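Local coordinates for protein cellulase (Bacillus sp. BG-CS10, PDB 5E09) that probably hydrolyses internal beta-1,4-glucosidic bonds of cellulose, as a halophilic glycosyl hydrolase family 5 enzyme with a family 46 carbohydrate-binding module, at residues V84-V87 and I88-L92; A122-T125 and A126-Q130; F166-E169 and L170-F174. All coordinates share one frame; numbering follows the deposited sequence.

Contact 1. Residues V84-V87 and I88-L92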
loop_
_atom_site.group_PDB
_atom_site.type_symbol
_atom_site.label_atom_id
_atom_site.label_comp_id
_atom_site.label_asym_id
_atom_site.label_seq_id
_atom_site.Cartn_x
_atom_site.Cartn_y
_atom_site.Cartn_z
ATOM N N VAL A 84 18.352 -17.552 -2.449
ATOM C CA VAL A 84 17.617 -16.778 -3.447
ATOM C C VAL A 84 17.236 -17.635 -4.664
ATOM O O VAL A 84 16.069 -17.650 -5.100
ATOM C CB VAL A 84 18.439 -15.552 -3.916
ATOM C CG1 VAL A 84 17.780 -14.876 -5.112
ATOM C CG2 VAL A 84 18.618 -14.563 -2.774
ATOM N N GLU A 85 18.217 -18.364 -5.193
ATOM C CA GLU A 85 17.979 -19.217 -6.354
ATOM C C GLU A 85 16.969 -20.313 -6.043
ATOM O O GLU A 85 16.134 -20.651 -6.882
ATOM C CB GLU A 85 19.280 -19.850 -6.853
ATOM C CG GLU A 85 19.060 -20.826 -8.002
ATOM C CD GLU A 85 20.354 -21.360 -8.592
ATOM O OE1 GLU A 85 21.412 -21.227 -7.938
ATOM O OE2 GLU A 85 20.307 -21.908 -9.717
ATOM N N GLN A 86 17.047 -20.868 -4.839
ATOM C CA GLN A 86 16.118 -21.913 -4.440
ATOM C C GLN A 86 14.694 -21.376 -4.420
ATOM O O GLN A 86 13.772 -22.021 -4.920
ATOM C CB GLN A 86 16.487 -22.486 -3.071
ATOM C CG GLN A 86 15.440 -23.448 -2.532
ATOM C CD GLN A 86 16.032 -24.752 -2.043
ATOM O OE1 GLN A 86 17.058 -24.767 -1.364
ATOM N NE2 GLN A 86 15.391 -25.861 -2.400
ATOM N N VAL A 87 14.514 -20.187 -3.853
ATOM C CA VAL A 87 13.178 -19.604 -3.805
ATOM C C VAL A 87 12.655 -19.390 -5.224
ATOM O O VAL A 87 11.496 -19.729 -5.539
ATOM C CB VAL A 87 13.162 -18.287 -3.036
ATOM C CG1 VAL A 87 11.808 -17.604 -3.187
ATOM C CG2 VAL A 87 13.480 -18.540 -1.576
ATOM N N ILE A 88 13.525 -18.863 -6.084
ATOM C CA ILE A 88 13.168 -18.670 -7.489
ATOM C C ILE A 88 12.752 -19.989 -8.162
ATOM O O ILE A 88 11.794 -20.029 -8.946
ATOM C CB ILE A 88 14.338 -18.026 -8.266
ATOM C CG1 ILE A 88 14.545 -16.588 -7.787
ATOM C CG2 ILE A 88 14.077 -18.060 -9.767
ATOM C CD1 ILE A 88 15.693 -15.869 -8.455
ATOM N N ASP A 89 13.464 -21.066 -7.843
ATOM C CA ASP A 89 13.153 -22.380 -8.399
ATOM C C ASP A 89 11.789 -22.851 -7.926
ATOM O O ASP A 89 10.995 -23.342 -8.721
ATOM C CB ASP A 89 14.226 -23.407 -8.024
ATOM C CG ASP A 89 15.535 -23.168 -8.748
ATOM O OD1 ASP A 89 15.526 -22.458 -9.778
ATOM O OD2 ASP A 89 16.573 -23.696 -8.294
ATOM N N TRP A 90 11.530 -22.701 -6.629
ATOM C CA TRP A 90 10.235 -23.046 -6.051
ATOM C C TRP A 90 9.098 -22.333 -6.766
ATOM O O TRP A 90 8.076 -22.941 -7.102
ATOM C CB TRP A 90 10.199 -22.689 -4.566
ATOM C CG TRP A 90 10.997 -23.597 -3.694
ATOM C CD1 TRP A 90 11.465 -24.840 -4.006
ATOM C CD2 TRP A 90 11.416 -23.335 -2.351
ATOM N NE1 TRP A 90 12.148 -25.369 -2.937
ATOM C CE2 TRP A 90 12.135 -24.463 -1.909
ATOM C CE3 TRP A 90 11.249 -22.257 -1.478
ATOM C CZ2 TRP A 90 12.691 -24.541 -0.636
ATOM C CZ3 TRP A 90 11.804 -22.335 -0.214
ATOM C CH2 TRP A 90 12.517 -23.471 0.196
ATOM N N ALA A 91 9.288 -21.037 -6.996
ATOM C CA ALA A 91 8.264 -20.224 -7.634
ATOM C C ALA A 91 8.065 -20.619 -9.097
ATOM O O ALA A 91 6.940 -20.627 -9.592
ATOM C CB ALA A 91 8.616 -18.749 -7.515
ATOM N N LEU A 92 9.151 -20.951 -9.787
ATOM C CA LEU A 92 9.035 -21.432 -11.163
ATOM C C LEU A 92 8.296 -22.776 -11.206
ATOM O O LEU A 92 7.492 -23.015 -12.105
ATOM C CB LEU A 92 10.415 -21.544 -11.819
ATOM C CG LEU A 92 11.091 -20.200 -12.127
ATOM C CD1 LEU A 92 12.535 -20.386 -12.571
ATOM C CD2 LEU A 92 10.300 -19.416 -13.169
#
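Gln-86 lies across the indole of Trp-90 one helical turn further on. Its CG is over the six-membered ring, 3.8 Å from the centroid and displaced toward the rim. This is a CH-pi contact. The Gln-86 chain turns about its CB-CG bond (chi2 131°), which keeps the amide beside the ring, its plane turned 43° from the indole. Gln-86 NE2 comes within 3.3 Å of Trp-90 NE1, but both are donors, so no bond forms. The backbone oxygen of Gln-86 lies over the same face and accepts a hydrogen bond from Trp-90 N at 2.9 Å. This is the more open side. With alanine in place of Trp-90, the Gln-86 chain would probably lose the ring face it lies on and be free to turn.

The acidic pair Glu-85 and Asp-89 is only partly exposed. Glu-85 OE2 and Asp-89 OD2 are 4.4 Å apart. The like charges are probably eased by Arg-134, which forms a salt bridge with Glu-85, and by His-138, which bonds to Asp-89.

On the buried, apolar side Val-84 CG1 and Ile-88 CD1 only brush each other, at 4.1 Å. Its tightness comes from the strands and helix 44-52. Helix 78-93 links strands 57-60 and 97-100 in a beta-alpha-beta unit. Val-87, Ile-88 and Ala-91 pack on Ile-58, Ile-60, Val-98 and Leu-100 of those strands, while Ile-47 of helix 44-52 meets Val-87 and Ala-91.

Contact 2. Residues A122-T125 and A126-Q130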
loop_
_atom_site.group_PDB
_atom_site.type_symbol
_atom_site.label_atom_id
_atom_site.label_comp_id
_atom_site.label_asym_id
_atom_site.label_seq_id
_atom_site.Cartn_x
_atom_site.Cartn_y
_atom_site.Cartn_z
ATOM N N ALA A 122 31.306 -0.400 -11.583
ATOM C CA ALA A 122 32.019 -1.662 -11.402
ATOM C C ALA A 122 31.191 -2.684 -10.609
ATOM O O ALA A 122 31.049 -3.836 -11.031
ATOM C CB ALA A 122 33.356 -1.420 -10.718
ATOM N N LYS A 123 30.649 -2.258 -9.468
ATOM C CA LYS A 123 29.849 -3.135 -8.611
ATOM C C LYS A 123 28.571 -3.581 -9.305
ATOM O O LYS A 123 28.188 -4.741 -9.233
ATOM C CB LYS A 123 29.479 -2.440 -7.300
ATOM C CG LYS A 123 30.645 -2.057 -6.427
ATOM C CD LYS A 123 30.172 -1.498 -5.092
ATOM C CE LYS A 123 29.413 -2.541 -4.291
ATOM N NZ LYS A 123 29.060 -2.044 -2.928
ATOM N N TYR A 124 27.906 -2.628 -9.947
ATOM C CA TYR A 124 26.674 -2.868 -10.684
ATOM C C TYR A 124 26.906 -3.915 -11.774
ATOM O O TYR A 124 26.124 -4.873 -11.937
ATOM C CB TYR A 124 26.183 -1.547 -11.274
ATOM C CG TYR A 124 24.835 -1.586 -11.956
ATOM C CD1 TYR A 124 23.659 -1.610 -11.219
ATOM C CD2 TYR A 124 24.739 -1.549 -13.343
ATOM C CE1 TYR A 124 22.422 -1.622 -11.847
ATOM C CE2 TYR A 124 23.520 -1.564 -13.974
ATOM C CZ TYR A 124 22.364 -1.600 -13.225
ATOM O OH TYR A 124 21.145 -1.609 -13.866
ATOM N N THR A 125 28.009 -3.738 -12.492
ATOM C CA THR A 125 28.412 -4.667 -13.539
ATOM C C THR A 125 28.707 -6.061 -12.994
ATOM O O THR A 125 28.238 -7.053 -13.554
ATOM C CB THR A 125 29.644 -4.156 -14.279
ATOM O OG1 THR A 125 29.334 -2.892 -14.874
ATOM C CG2 THR A 125 30.058 -5.135 -15.358
ATOM N N ALA A 126 29.480 -6.133 -11.910
ATOM C CA ALA A 126 29.789 -7.412 -11.273
ATOM C C ALA A 126 28.519 -8.141 -10.823
ATOM O O ALA A 126 28.378 -9.361 -11.008
ATOM C CB ALA A 126 30.726 -7.200 -10.088
ATOM N N LEU A 127 27.600 -7.382 -10.234
ATOM C CA LEU A 127 26.319 -7.921 -9.794
ATOM C C LEU A 127 25.535 -8.520 -10.942
ATOM O O LEU A 127 25.158 -9.694 -10.894
ATOM C CB LEU A 127 25.466 -6.844 -9.120
ATOM C CG LEU A 127 25.622 -6.696 -7.613
ATOM C CD1 LEU A 127 24.598 -5.713 -7.060
ATOM C CD2 LEU A 127 25.488 -8.056 -6.947
ATOM N N TRP A 128 25.273 -7.726 -11.975
ATOM C CA TRP A 128 24.438 -8.249 -13.052
ATOM C C TRP A 128 25.166 -9.292 -13.902
ATOM O O TRP A 128 24.522 -10.075 -14.597
ATOM C CB TRP A 128 23.885 -7.114 -13.916
ATOM C CG TRP A 128 22.652 -6.528 -13.299
ATOM C CD1 TRP A 128 22.478 -5.250 -12.841
ATOM C CD2 TRP A 128 21.424 -7.230 -13.019
ATOM N NE1 TRP A 128 21.213 -5.109 -12.316
ATOM C CE2 TRP A 128 20.559 -6.290 -12.412
ATOM C CE3 TRP A 128 20.988 -8.535 -13.237
ATOM C CZ2 TRP A 128 19.260 -6.651 -12.022
ATOM C CZ3 TRP A 128 19.698 -8.878 -12.845
ATOM C CH2 TRP A 128 18.850 -7.936 -12.244
ATOM N N GLU A 129 26.494 -9.331 -13.823
ATOM C CA GLU A 129 27.241 -10.417 -14.451
ATOM C C GLU A 129 27.010 -11.725 -13.695
ATOM O O GLU A 129 26.668 -12.746 -14.303
ATOM C CB GLU A 129 28.730 -10.094 -14.517
ATOM C CG GLU A 129 29.128 -9.232 -15.705
ATOM C CD GLU A 129 30.564 -8.736 -15.623
ATOM O OE1 GLU A 129 31.222 -8.974 -14.587
ATOM O OE2 GLU A 129 31.032 -8.104 -16.598
ATOM N N GLN A 130 27.180 -11.698 -12.373
ATOM C CA GLN A 130 26.943 -12.905 -11.576
ATOM C C GLN A 130 25.487 -13.386 -11.684
ATOM O O GLN A 130 25.232 -14.588 -11.801
ATOM C CB GLN A 130 27.304 -12.675 -10.111
ATOM C CG GLN A 130 28.769 -12.422 -9.866
ATOM C CD GLN A 130 29.056 -12.055 -8.426
ATOM O OE1 GLN A 130 29.074 -12.915 -7.549
ATOM N NE2 GLN A 130 29.282 -10.773 -8.172
#
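Ala-126 O is gripped by two donors of Gln-130, while Ala-126 N bonds to Ala-122 O. Gln-130 N binds Ala-126 O at 3.0 Å, as helix geometry requires. Gln-130 NE2 reaches the same oxygen at 3.3 Å from the opposite face of the carbonyl plane. NE2 stands well above that plane, 74° out of it, so it does not point at a lone pair. The Gln-130 amide is also held from outside the helix: NE2 bonds to Tyr-74 O and OE1 accepts a hydrogen bond from Ile-76 N. Its rotation is therefore fixed at both ends.

On the buried side, Tyr-124 and Trp-128 form a T-shaped pair. The pyrrole edge of Trp-128 points at a face of Tyr-124, with the planes at 75°. Trp-128 CD1 approaches Tyr-124 CZ to 3.7 Å, toward the rim of the phenol. In Trp-128, CG lies beside the backbone N (chi1 -83°), which carries the indole back toward Tyr-124, one turn earlier. Both polar ends are satisfied elsewhere. Trp-128 NE1 bonds to Ser-146 O, and Tyr-124 OH bonds to Leu-170 O.

Thr-125 and Glu-129 run side by side. The Thr-125 methyl CG2 lies 3.4 Å from Glu-129 OE2, a contact without a hydrogen bond. The hydroxyl OG1 of Thr-125 turns back instead to Met-121 O.

Helix 117-134 lies between barrel strands 97-100 and 142-145 in chain order. Trp-128 meets Phe-144 of the latter strand, while Ile-177 of helix 161-181 touches Thr-125, Trp-128 and Glu-129.

Contact 3. Residues F166-E169 and L170-F174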
loop_
_atom_site.group_PDB
_atom_site.type_symbol
_atom_site.label_atom_id
_atom_site.label_comp_id
_atom_site.label_asym_id
_atom_site.label_seq_id
_atom_site.Cartn_x
_atom_site.Cartn_y
_atom_site.Cartn_z
ATOM N N PHE A 166 22.346 9.189 -15.785
ATOM C CA PHE A 166 22.788 8.081 -14.936
ATOM C C PHE A 166 21.866 6.870 -15.044
ATOM O O PHE A 166 22.330 5.731 -15.158
ATOM C CB PHE A 166 22.874 8.514 -13.469
ATOM C CG PHE A 166 23.950 9.523 -13.188
ATOM C CD1 PHE A 166 25.062 9.625 -14.012
ATOM C CD2 PHE A 166 23.852 10.371 -12.091
ATOM C CE1 PHE A 166 26.052 10.556 -13.752
ATOM C CE2 PHE A 166 24.837 11.306 -11.826
ATOM C CZ PHE A 166 25.940 11.398 -12.656
ATOM N N LEU A 167 20.558 7.115 -14.994
ATOM C CA LEU A 167 19.601 6.023 -15.072
ATOM C C LEU A 167 19.693 5.361 -16.436
ATOM O O LEU A 167 19.652 4.134 -16.533
ATOM C CB LEU A 167 18.176 6.506 -14.805
ATOM C CG LEU A 167 17.108 5.411 -14.896
ATOM C CD1 LEU A 167 17.495 4.184 -14.072
ATOM C CD2 LEU A 167 15.759 5.936 -14.459
ATOM N N GLU A 168 19.839 6.161 -17.490
ATOM C CA GLU A 168 19.945 5.571 -18.820
ATOM C C GLU A 168 21.212 4.723 -18.954
ATOM O O GLU A 168 21.200 3.678 -19.608
ATOM C CB GLU A 168 19.910 6.646 -19.908
ATOM C CG GLU A 168 19.969 6.056 -21.312
ATOM C CD GLU A 168 19.215 6.885 -22.341
ATOM O OE1 GLU A 168 18.768 8.002 -21.999
ATOM O OE2 GLU A 168 19.066 6.413 -23.494
ATOM N N GLU A 169 22.297 5.161 -18.321
ATOM C CA GLU A 169 23.542 4.399 -18.364
ATOM C C GLU A 169 23.429 3.096 -17.580
ATOM O O GLU A 169 23.956 2.068 -18.005
ATOM C CB GLU A 169 24.709 5.236 -17.833
ATOM C CG GLU A 169 25.087 6.398 -18.740
ATOM C CD GLU A 169 25.843 7.501 -18.011
ATOM O OE1 GLU A 169 26.516 7.202 -17.000
ATOM O OE2 GLU A 169 25.757 8.669 -18.451
ATOM N N LEU A 170 22.755 3.138 -16.434
ATOM C CA LEU A 170 22.524 1.922 -15.660
ATOM C C LEU A 170 21.669 0.931 -16.449
ATOM O O LEU A 170 21.999 -0.254 -16.543
ATOM C CB LEU A 170 21.848 2.249 -14.328
ATOM C CG LEU A 170 22.727 2.922 -13.274
ATOM C CD1 LEU A 170 21.894 3.202 -12.046
ATOM C CD2 LEU A 170 23.925 2.049 -12.925
ATOM N N ASN A 171 20.574 1.432 -17.014
ATOM C CA ASN A 171 19.647 0.597 -17.766
ATOM C C ASN A 171 20.327 -0.017 -18.991
ATOM O O ASN A 171 20.164 -1.208 -19.267
ATOM C CB ASN A 171 18.412 1.409 -18.178
ATOM C CG ASN A 171 17.427 1.599 -17.028
ATOM O OD1 ASN A 171 17.406 0.811 -16.085
ATOM N ND2 ASN A 171 16.605 2.644 -17.107
ATOM N N THR A 172 21.112 0.795 -19.696
ATOM C CA THR A 172 21.825 0.361 -20.898
ATOM C C THR A 172 22.902 -0.670 -20.573
ATOM O O THR A 172 23.011 -1.710 -21.241
ATOM C CB THR A 172 22.462 1.564 -21.624
ATOM O OG1 THR A 172 21.426 2.472 -22.014
ATOM C CG2 THR A 172 23.207 1.116 -22.861
ATOM N N ALA A 173 23.688 -0.389 -19.537
ATOM C CA ALA A 173 24.718 -1.329 -19.094
ATOM C C ALA A 173 24.108 -2.680 -18.701
ATOM O O ALA A 173 24.590 -3.743 -19.106
ATOM C CB ALA A 173 25.510 -0.738 -17.926
ATOM N N PHE A 174 23.052 -2.618 -17.898
ATOM C CA PHE A 174 22.277 -3.788 -17.497
ATOM C C PHE A 174 21.834 -4.605 -18.721
ATOM O O PHE A 174 22.127 -5.811 -18.833
ATOM C CB PHE A 174 21.079 -3.312 -16.662
ATOM C CG PHE A 174 19.980 -4.318 -16.509
ATOM C CD1 PHE A 174 20.159 -5.457 -15.738
ATOM C CD2 PHE A 174 18.745 -4.094 -17.092
ATOM C CE1 PHE A 174 19.132 -6.377 -15.578
ATOM C CE2 PHE A 174 17.706 -5.004 -16.937
ATOM C CZ PHE A 174 17.901 -6.153 -16.178
#
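The flat amide of Asn-171 has Leu-167 on one side of its plane. The carbonyl oxygen of Leu-167 lies over this face, 3.4 Å from Asn-171 ND2, at an angle too poor for a hydrogen bond. Leu-167 CD1 comes in obliquely from the same side and touches Asn-171 ND2 at 3.5 Å. Asn-171 has CG beside its backbone N (chi1 -78°), which brings the amide back over the previous turn. Its OD1 accepts a hydrogen bond from Ser-146 OG, so the amide is held by more than packing. The ring of Phe-166 turns away from this turn and meets Phe-152 edge-to-face. Phe-174 makes the same kind of T-shaped pair with Trp-128.

Next round the helix, Glu-168 O is gripped twice by Thr-172. The hydroxyl OG1 of Thr-172 donates to Glu-168 O at 2.7 Å, and Thr-172 N donates to it at 2.9 Å. The two donors come from opposite faces of the carbonyl plane. The hydroxyl gets there because it sits beside the backbone N of its own residue (chi1 -61°). The aliphatic part of Glu-168 passes nearby, with CG 3.9 Å from Thr-172 OG1. Glu-169 OE1 is hydrogen-bonded to Tyr-117 OH.

Helix 161-181 lies between barrel strands 142-145 and 190-193 in chain order and touches helices 117-134 and 201-214. Asn-171 and Phe-174 pack on strand 190-193. Leu-170 and Ala-173 meet Met-121 of helix 117-134, while Glu-168 touches Thr-210 and Asp-213 of helix 201-214.

In the fold
All three contacts are short stretches within outer helices of the eight-stranded parallel (beta/alpha) barrel, and each has a buried and a more open side. Contacts 2 and 3 are neighbours, with centres about 12 Å apart. Their helices join directly through aromatic packing and a probable side-chain-to-backbone hydrogen bond. Contact 1 touches neither: its nearest atoms are about 9 Å from contact 2 and about 12 Å from contact 3. Its buried chemistry is aliphatic, and its indole lies toward the outside. In contact 2 the aromatic pair is buried instead. Contact 3 buries an amide, and its doubly hydrogen-bonded backbone carbonyl lies on the more open side.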